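Long-range contact in BIFUNCTIONAL PROTEIN Proline utilization A (PutA) (Corynebacterium freiburgense, PDB 5UX5), which probably oxidises proline to glutamate in two steps, pairing an FAD-dependent proline dehydrogenase with an NAD-dependent aldehyde dehydrogenase in one chain: residues E325-D335 against S447-E456. Residues are numbered along the deposited sequence; the frame is centred on the assembly and turned at random.
Sequences EVDANFLRMMD and SVAQRWKVAE. With FAD (flavin-adenine dinucleotide), chain E.
Arg332 leaves its helix with CG trans to the backbone N (chi1 178°), runs straight through chi2 and then bends at chi3 (55°), which lays its guanidinium along the chain that follows helix 438-450. There NH2 donates to the carbonyl O of Ala455 at 2.9 Å, from above the carbonyl plane. The same plane is held from within its own helix: NE and NH2 both reach Asn329 OD1, side-on, with NE at 3.0 Å and in the carbonyl plane. Asn329, one turn earlier, thus helps to fix the rotation of the guanidinium, while its ND2 bonds to Ala266 O. Val454 CG2 sits over the centre of one guanidinium face, an apolar cover that takes nothing from the N-H groups at the rim; Phe272 adds a cation-pi contact. The other branch of Val454, CG1, packs 3.6 Å from Ala328 CB. Ala328 and Ser447, both small, let the helices come to 4.4 Å between their CA atoms.

The proline dehydrogenase domain is a TIM-like barrel of parallel strands wrapped by helices. Helix 323-337 belongs to that wrapping, and Val326, pointing away from segment 447-456, touches the FAD adenine with CG2.

Farther along, Asp335 meets Arg451 in a salt bridge, OD2 to NH1 at 2.8 Å, with carboxylate and guanidinium planes only 21° apart. A long, many-donor arginine can serve this carboxylate and, through NE, Val448 O at once; its NH2, whose exact placing is doubtful, faces Glu18. Asp335 OD1 pairs with Arg339 and Arg367. The broad indole of Trp452 lies across Arg451 CG and brings its six-membered ring to Asp335, CZ2 of Trp452 lying 3.3 Å from Asp335 CG, with Arg332 CG 3.6 Å from Trp452 CZ3.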
ATOM      1  N   GLU A 325      -2.737   6.681 -28.932  1.00 34.69           N
ATOM      2  CA  GLU A 325      -1.286   6.600 -28.819  1.00 34.83           C
ATOM      3  C   GLU A 325      -0.819   5.150 -28.904  1.00 36.34           C
ATOM      4  O   GLU A 325       0.230   4.850 -29.484  1.00 37.28           O
ATOM      5  CB  GLU A 325      -0.848   7.268 -27.524  1.00 29.21           C
ATOM      6  CG  GLU A 325      -1.190   8.742 -27.486  1.00 29.71           C
ATOM      7  CD  GLU A 325      -1.045   9.331 -26.112  1.00 42.82           C
ATOM      8  OE1 GLU A 325      -2.018   9.277 -25.322  1.00 51.01           O
ATOM      9  OE2 GLU A 325       0.054   9.836 -25.813  1.00 38.64           O
ATOM     10  N   VAL A 326      -1.619   4.239 -28.373  1.00 33.91           N
ATOM     11  CA  VAL A 326      -1.285   2.828 -28.388  1.00 33.55           C
ATOM     12  C   VAL A 326      -1.303   2.306 -29.811  1.00 46.01           C
ATOM     13  O   VAL A 326      -0.377   1.613 -30.256  1.00 45.20           O
ATOM     14  CB  VAL A 326      -2.268   2.059 -27.501  1.00 32.81           C
ATOM     15  CG1 VAL A 326      -1.939   0.600 -27.560  1.00 41.21           C
ATOM     16  CG2 VAL A 326      -2.215   2.608 -26.085  1.00 27.38           C
ATOM     17  N   ASP A 327      -2.388   2.585 -30.530  1.00 48.66           N
ATOM     18  CA  ASP A 327      -2.460   2.171 -31.922  1.00 44.36           C
ATOM     19  C   ASP A 327      -1.293   2.738 -32.721  1.00 40.05           C
ATOM     20  O   ASP A 327      -0.733   2.053 -33.582  1.00 36.63           O
ATOM     21  CB  ASP A 327      -3.790   2.622 -32.521  1.00 46.12           C
ATOM     22  CG  ASP A 327      -4.945   1.774 -32.060  1.00 48.64           C
ATOM     23  OD1 ASP A 327      -4.726   0.605 -31.661  1.00 45.43           O
ATOM     24  OD2 ASP A 327      -6.084   2.252 -32.163  1.00 51.71           O
ATOM     25  N   ALA A 328      -0.890   3.976 -32.407  1.00 38.26           N
ATOM     26  CA  ALA A 328       0.210   4.629 -33.107  1.00 39.26           C
ATOM     27  C   ALA A 328       1.533   3.939 -32.825  1.00 41.50           C
ATOM     28  O   ALA A 328       2.313   3.669 -33.748  1.00 54.63           O
ATOM     29  CB  ALA A 328       0.285   6.102 -32.709  1.00 32.45           C
ATOM     30  N   ASN A 329       1.828   3.699 -31.547  1.00 34.87           N
ATOM     31  CA  ASN A 329       3.087   3.066 -31.184  1.00 37.10           C
ATOM     32  C   ASN A 329       3.146   1.628 -31.684  1.00 40.18           C
ATOM     33  O   ASN A 329       4.227   1.125 -32.004  1.00 41.55           O
ATOM     34  CB  ASN A 329       3.272   3.122 -29.664  1.00 41.52           C
ATOM     35  CG  ASN A 329       4.691   2.788 -29.232  1.00 44.37           C
ATOM     36  OD1 ASN A 329       5.653   3.217 -29.864  1.00 47.74           O
ATOM     37  ND2 ASN A 329       4.827   2.043 -28.145  1.00 42.38           N
ATOM     38  N   PHE A 330       2.004   0.941 -31.728  1.00 42.58           N
ATOM     39  CA  PHE A 330       1.970  -0.389 -32.315  1.00 36.16           C
ATOM     40  C   PHE A 330       2.446  -0.332 -33.762  1.00 42.58           C
ATOM     41  O   PHE A 330       3.240  -1.168 -34.200  1.00 44.70           O
ATOM     42  CB  PHE A 330       0.552  -0.950 -32.205  1.00 33.92           C
ATOM     43  CG  PHE A 330       0.452  -2.443 -32.318  1.00 32.73           C
ATOM     44  CD1 PHE A 330       0.670  -3.252 -31.219  1.00 36.40           C
ATOM     45  CD2 PHE A 330       0.121  -3.047 -33.529  1.00 36.58           C
ATOM     46  CE1 PHE A 330       0.549  -4.639 -31.333  1.00 29.78           C
ATOM     47  CE2 PHE A 330       0.004  -4.420 -33.642  1.00 31.20           C
ATOM     48  CZ  PHE A 330       0.208  -5.210 -32.545  1.00 30.53           C
ATOM     49  N   LEU A 331       2.009   0.684 -34.509  1.00 44.22           N
ATOM     50  CA  LEU A 331       2.484   0.836 -35.879  1.00 43.17           C
ATOM     51  C   LEU A 331       3.940   1.276 -35.921  1.00 40.87           C
ATOM     52  O   LEU A 331       4.679   0.871 -36.821  1.00 47.66           O
ATOM     53  CB  LEU A 331       1.604   1.821 -36.637  1.00 41.61           C
ATOM     54  CG  LEU A 331       0.135   1.450 -36.845  1.00 38.58           C
ATOM     55  CD1 LEU A 331      -0.623   2.679 -37.260  1.00 50.78           C
ATOM     56  CD2 LEU A 331       0.014   0.469 -37.953  1.00 35.32           C
ATOM     57  N   ARG A 332       4.376   2.122 -34.978  1.00 36.53           N
ATOM     58  CA  ARG A 332       5.781   2.537 -34.989  1.00 37.68           C
ATOM     59  C   ARG A 332       6.711   1.359 -34.728  1.00 46.51           C
ATOM     60  O   ARG A 332       7.738   1.207 -35.401  1.00 55.09           O
ATOM     61  CB  ARG A 332       6.049   3.647 -33.976  1.00 33.11           C
ATOM     62  CG  ARG A 332       7.523   4.068 -33.928  1.00 33.58           C
ATOM     63  CD  ARG A 332       7.782   5.270 -33.008  1.00 33.42           C
ATOM     64  NE  ARG A 332       7.271   5.020 -31.659  1.00 36.42           N
ATOM     65  CZ  ARG A 332       7.417   5.829 -30.606  1.00 38.24           C
ATOM     66  NH1 ARG A 332       8.064   6.972 -30.714  1.00 32.55           N
ATOM     67  NH2 ARG A 332       6.896   5.492 -29.435  1.00 34.13           N
ATOM     68  N   MET A 333       6.373   0.510 -33.760  1.00 42.64           N
ATOM     69  CA  MET A 333       7.264  -0.598 -33.457  1.00 39.49           C
ATOM     70  C   MET A 333       7.302  -1.609 -34.592  1.00 47.05           C
ATOM     71  O   MET A 333       8.367  -2.138 -34.927  1.00 49.79           O
ATOM     72  CB  MET A 333       6.868  -1.258 -32.141  1.00 30.99           C
ATOM     73  CG  MET A 333       6.961  -0.308 -30.964  1.00 41.82           C
ATOM     74  SD  MET A 333       7.143  -1.147 -29.379  1.00 45.23           S
ATOM     75  CE  MET A 333       5.670  -2.115 -29.353  1.00 45.18           C
ATOM     76  N   MET A 334       6.151  -1.877 -35.196  1.00 43.26           N
ATOM     77  CA  MET A 334       6.087  -2.724 -36.379  1.00 35.17           C
ATOM     78  C   MET A 334       6.965  -2.163 -37.495  1.00 42.81           C
ATOM     79  O   MET A 334       7.820  -2.863 -38.058  1.00 44.87           O
ATOM     80  CB  MET A 334       4.630  -2.801 -36.808  1.00 33.47           C
ATOM     81  CG  MET A 334       4.283  -3.649 -37.938  1.00 41.01           C
ATOM     82  SD  MET A 334       2.527  -3.349 -38.115  1.00 45.14           S
ATOM     83  CE  MET A 334       2.594  -1.681 -38.679  1.00 49.94           C
ATOM     84  N   ASP A 335       6.781  -0.878 -37.788  1.00 37.86           N
ATOM     85  CA  ASP A 335       7.530  -0.179 -38.820  1.00 42.39           C
ATOM     86  C   ASP A 335       9.033  -0.351 -38.647  1.00 36.19           C
ATOM     87  O   ASP A 335       9.762  -0.587 -39.616  1.00 37.10           O
ATOM     88  CB  ASP A 335       7.152   1.299 -38.723  1.00 50.96           C
ATOM     89  CG  ASP A 335       7.368   2.061 -39.997  1.00 54.28           C
ATOM     90  OD1 ASP A 335       8.451   1.935 -40.615  1.00 47.56           O
ATOM     91  OD2 ASP A 335       6.436   2.819 -40.343  1.00 59.25           O
ATOM     92  N   SER A 447      -3.720   6.905 -36.730  1.00 52.69           N
ATOM     93  CA  SER A 447      -2.585   6.288 -36.054  1.00 48.36           C
ATOM     94  C   SER A 447      -1.378   6.182 -36.976  1.00 43.46           C
ATOM     95  O   SER A 447      -0.236   6.199 -36.505  1.00 39.71           O
ATOM     96  CB  SER A 447      -2.979   4.921 -35.511  1.00 50.28           C
ATOM     97  OG  SER A 447      -3.375   4.068 -36.558  1.00 55.13           O
ATOM     98  N   VAL A 448      -1.604   6.088 -38.287  1.00 49.74           N
ATOM     99  CA  VAL A 448      -0.497   6.104 -39.239  1.00 52.60           C
ATOM    100  C   VAL A 448       0.238   7.443 -39.186  1.00 52.59           C
ATOM    101  O   VAL A 448       1.475   7.495 -39.245  1.00 53.34           O
ATOM    102  CB  VAL A 448      -1.018   5.784 -40.656  1.00 50.93           C
ATOM    103  CG1 VAL A 448       0.043   6.086 -41.726  1.00 44.44           C
ATOM    104  CG2 VAL A 448      -1.462   4.335 -40.734  1.00 46.07           C
ATOM    105  N   ALA A 449      -0.512   8.540 -39.056  1.00 49.89           N
ATOM    106  CA  ALA A 449       0.089   9.868 -38.998  1.00 49.34           C
ATOM    107  C   ALA A 449       0.804  10.134 -37.668  1.00 54.05           C
ATOM    108  O   ALA A 449       1.816  10.849 -37.649  1.00 58.12           O
ATOM    109  CB  ALA A 449      -0.983  10.929 -39.249  1.00 40.49           C
ATOM    110  N   GLN A 450       0.303   9.594 -36.545  1.00 44.29           N
ATOM    111  CA  GLN A 450       0.939   9.877 -35.264  1.00 46.42           C
ATOM    112  C   GLN A 450       2.082   8.928 -34.931  1.00 44.93           C
ATOM    113  O   GLN A 450       2.822   9.192 -33.977  1.00 47.71           O
ATOM    114  CB  GLN A 450      -0.093   9.832 -34.132  1.00 52.96           C
ATOM    115  CG  GLN A 450      -1.157  10.896 -34.253  1.00 65.86           C
ATOM    116  CD  GLN A 450      -0.575  12.302 -34.432  1.00 69.02           C
ATOM    117  OE1 GLN A 450       0.300  12.735 -33.675  1.00 62.38           O
ATOM    118  NE2 GLN A 450      -1.065  13.014 -35.445  1.00 71.58           N
ATOM    119  N   ARG A 451       2.265   7.876 -35.728  1.00 43.85           N
ATOM    120  CA  ARG A 451       3.248   6.819 -35.491  1.00 40.68           C
ATOM    121  C   ARG A 451       4.602   7.303 -34.971  1.00 39.15           C
ATOM    122  O   ARG A 451       5.118   6.775 -33.989  1.00 38.64           O
ATOM    123  CB  ARG A 451       3.406   6.062 -36.812  1.00 47.16           C
ATOM    124  CG  ARG A 451       4.698   5.336 -37.028  1.00 53.69           C
ATOM    125  CD  ARG A 451       4.729   4.779 -38.440  1.00 53.87           C
ATOM    126  NE  ARG A 451       3.987   5.650 -39.342  1.00 58.80           N
ATOM    127  CZ  ARG A 451       4.261   5.811 -40.633  1.00 56.27           C
ATOM    128  NH1 ARG A 451       5.262   5.157 -41.203  1.00 51.17           N
ATOM    129  NH2 ARG A 451       3.521   6.636 -41.351  1.00 54.02           N
ATOM    130  N   TRP A 452       5.200   8.309 -35.605  1.00 48.50           N
ATOM    131  CA  TRP A 452       6.530   8.760 -35.195  1.00 48.16           C
ATOM    132  C   TRP A 452       6.498   9.868 -34.155  1.00 48.26           C
ATOM    133  O   TRP A 452       7.547  10.225 -33.614  1.00 47.71           O
ATOM    134  CB  TRP A 452       7.319   9.255 -36.414  1.00 46.47           C
ATOM    135  CG  TRP A 452       7.345   8.281 -37.564  1.00 52.02           C
ATOM    136  CD1 TRP A 452       6.771   8.443 -38.795  1.00 47.60           C
ATOM    137  CD2 TRP A 452       7.982   6.995 -37.587  1.00 48.69           C
ATOM    138  NE1 TRP A 452       7.003   7.339 -39.574  1.00 45.17           N
ATOM    139  CE2 TRP A 452       7.743   6.436 -38.856  1.00 50.71           C
ATOM    140  CE3 TRP A 452       8.726   6.265 -36.660  1.00 36.90           C
ATOM    141  CZ2 TRP A 452       8.226   5.179 -39.215  1.00 47.04           C
ATOM    142  CZ3 TRP A 452       9.197   5.033 -37.017  1.00 36.80           C
ATOM    143  CH2 TRP A 452       8.952   4.498 -38.286  1.00 37.52           C
ATOM    144  N   LYS A 453       5.325  10.419 -33.876  1.00 46.20           N
ATOM    145  CA  LYS A 453       5.193  11.592 -33.032  1.00 43.46           C
ATOM    146  C   LYS A 453       4.851  11.263 -31.582  1.00 40.10           C
ATOM    147  O   LYS A 453       5.090  12.093 -30.704  1.00 43.96           O
ATOM    148  CB  LYS A 453       4.138  12.518 -33.648  1.00 45.72           C
ATOM    149  CG  LYS A 453       4.386  12.749 -35.163  1.00 47.11           C
ATOM    150  CD  LYS A 453       3.388  13.697 -35.824  1.00 39.14           C
ATOM    151  CE  LYS A 453       4.050  14.457 -36.945  1.00 43.49           C
ATOM    152  NZ  LYS A 453       3.821  15.938 -36.871  1.00 51.63           N
ATOM    153  N   VAL A 454       4.341  10.062 -31.310  1.00 41.33           N
ATOM    154  CA  VAL A 454       4.005   9.660 -29.948  1.00 37.00           C
ATOM    155  C   VAL A 454       5.263   9.584 -29.091  1.00 38.20           C
ATOM    156  O   VAL A 454       6.386   9.445 -29.585  1.00 44.64           O
ATOM    157  CB  VAL A 454       3.268   8.316 -29.962  1.00 35.71           C
ATOM    158  CG1 VAL A 454       1.886   8.504 -30.580  1.00 38.19           C
ATOM    159  CG2 VAL A 454       4.096   7.274 -30.695  1.00 31.67           C
ATOM    160  N   ALA A 455       5.074   9.704 -27.782  1.00 36.73           N
ATOM    161  CA  ALA A 455       6.239   9.795 -26.925  1.00 33.67           C
ATOM    162  C   ALA A 455       6.987   8.475 -26.909  1.00 42.69           C
ATOM    163  O   ALA A 455       6.477   7.437 -27.326  1.00 40.32           O
ATOM    164  CB  ALA A 455       5.849  10.164 -25.505  1.00 29.76           C
ATOM    165  N   GLU A 456       8.225   8.526 -26.421  1.00 48.81           N
ATOM    166  CA  GLU A 456       8.999   7.315 -26.229  1.00 40.47           C
ATOM    167  C   GLU A 456       9.662   7.215 -24.870  1.00 37.31           C
ATOM    168  O   GLU A 456      10.116   6.123 -24.521  1.00 36.82           O
ATOM    169  CB  GLU A 456      10.076   7.175 -27.317  1.00 43.99           C
ATOM    170  CG  GLU A 456      11.221   8.176 -27.284  1.00 40.72           C
ATOM    171  CD  GLU A 456      12.256   7.868 -28.368  1.00 57.22           C
ATOM    172  OE1 GLU A 456      13.252   7.150 -28.077  1.00 59.48           O
ATOM    173  OE2 GLU A 456      12.044   8.315 -29.527  1.00 57.77           O
TER
HETATM  174  PA  FAD E2001      -7.783  -3.224 -30.002  1.00 64.45           P
HETATM  175  O1A FAD E2001      -9.275  -2.834 -29.723  1.00 58.91           O
HETATM  176  O2A FAD E2001      -7.115  -2.680 -31.177  1.00 59.45           O
HETATM  177  O5B FAD E2001      -6.769  -2.873 -28.980  1.00 59.82           O
HETATM  178  C5B FAD E2001      -7.143  -2.804 -27.616  1.00 44.13           C
HETATM  179  C4B FAD E2001      -5.939  -2.355 -26.810  1.00 41.63           C
HETATM  180  O4B FAD E2001      -5.781  -0.967 -26.875  1.00 46.73           O
HETATM  181  C3B FAD E2001      -6.048  -2.680 -25.354  1.00 45.35           C
HETATM  182  O3B FAD E2001      -5.727  -3.978 -25.000  1.00 46.82           O
HETATM  183  C2B FAD E2001      -5.127  -1.688 -24.742  1.00 40.37           C
HETATM  184  O2B FAD E2001      -3.839  -2.176 -24.650  1.00 35.18           O
HETATM  185  C1B FAD E2001      -5.274  -0.499 -25.646  1.00 42.76           C
HETATM  186  N9A FAD E2001      -6.160   0.521 -25.104  1.00 38.43           N
HETATM  187  C8A FAD E2001      -7.547   0.529 -25.166  1.00 31.71           C
HETATM  188  N7A FAD E2001      -8.021   1.621 -24.534  1.00 38.21           N
HETATM  189  C5A FAD E2001      -6.980   2.400 -24.038  1.00 36.04           C
HETATM  190  C6A FAD E2001      -6.896   3.617 -23.335  1.00 34.94           C
HETATM  191  N6A FAD E2001      -8.056   4.386 -22.917  1.00 30.96           N
HETATM  192  N1A FAD E2001      -5.683   4.095 -23.014  1.00 42.12           N
HETATM  193  C2A FAD E2001      -4.549   3.407 -23.358  1.00 41.07           C
HETATM  194  N3A FAD E2001      -4.599   2.221 -24.042  1.00 32.02           N
HETATM  195  C4A FAD E2001      -5.778   1.696 -24.394  1.00 36.39           C
HETATM  196  N1  FAD E2001      -1.205  -8.794 -23.389  1.00 37.09           N
HETATM  197  C2  FAD E2001      -0.099  -8.574 -22.490  1.00 35.70           C
HETATM  198  O2  FAD E2001      -0.110  -7.448 -21.702  1.00 33.10           O
HETATM  199  N3  FAD E2001       0.917  -9.533 -22.392  1.00 36.26           N
HETATM  200  C4  FAD E2001       0.915 -10.685 -23.180  1.00 36.30           C
HETATM  201  O4  FAD E2001       1.939 -11.611 -23.075  1.00 40.58           O
HETATM  202  C4X FAD E2001      -0.139 -10.851 -24.232  1.00 32.59           C
HETATM  203  N5  FAD E2001      -0.108 -11.883 -25.163  1.00 34.77           N
HETATM  204  C5X FAD E2001      -1.085 -11.977 -26.165  1.00 37.46           C
HETATM  205  C6  FAD E2001      -1.062 -13.022 -27.108  1.00 31.71           C
HETATM  206  C7  FAD E2001      -2.052 -13.087 -28.082  1.00 33.77           C
HETATM  207  C7M FAD E2001      -2.061 -14.194 -29.095  1.00 31.57           C
HETATM  208  C8  FAD E2001      -3.039 -12.137 -28.152  1.00 42.84           C
HETATM  209  C8M FAD E2001      -4.098 -12.213 -29.204  1.00 47.92           C
HETATM  210  C9  FAD E2001      -3.069 -11.106 -27.224  1.00 45.73           C
HETATM  211  C9A FAD E2001      -2.098 -11.029 -26.243  1.00 41.08           C
HETATM  212  N10 FAD E2001      -2.153  -9.944 -25.320  1.00 42.51           N
HETATM  213  C10 FAD E2001      -1.179  -9.839 -24.304  1.00 38.29           C
HETATM  214  C1' FAD E2001      -3.262  -8.976 -25.390  1.00 46.03           C
HETATM  215  C2' FAD E2001      -2.993  -7.676 -26.099  1.00 46.73           C
HETATM  216  O2' FAD E2001      -2.090  -6.944 -25.351  1.00 36.24           O
HETATM  217  C3' FAD E2001      -4.349  -6.958 -26.272  1.00 50.06           C
HETATM  218  O3' FAD E2001      -4.835  -6.667 -25.019  1.00 51.66           O
HETATM  219  C4' FAD E2001      -5.460  -7.689 -27.035  1.00 49.94           C
HETATM  220  O4' FAD E2001      -4.986  -8.618 -27.941  1.00 49.60           O
HETATM  221  C5' FAD E2001      -6.496  -6.740 -27.679  1.00 43.68           C
HETATM  222  O5' FAD E2001      -5.967  -5.643 -28.415  1.00 41.93           O
HETATM  223  P   FAD E2001      -6.111  -5.466 -30.020  1.00 49.06           P
HETATM  224  O1P FAD E2001      -4.807  -5.142 -30.844  1.00 49.22           O
HETATM  225  O2P FAD E2001      -6.912  -6.789 -30.328  1.00 47.93           O
HETATM  226  O3P FAD E2001      -7.478  -4.641 -30.297  1.00 56.94           O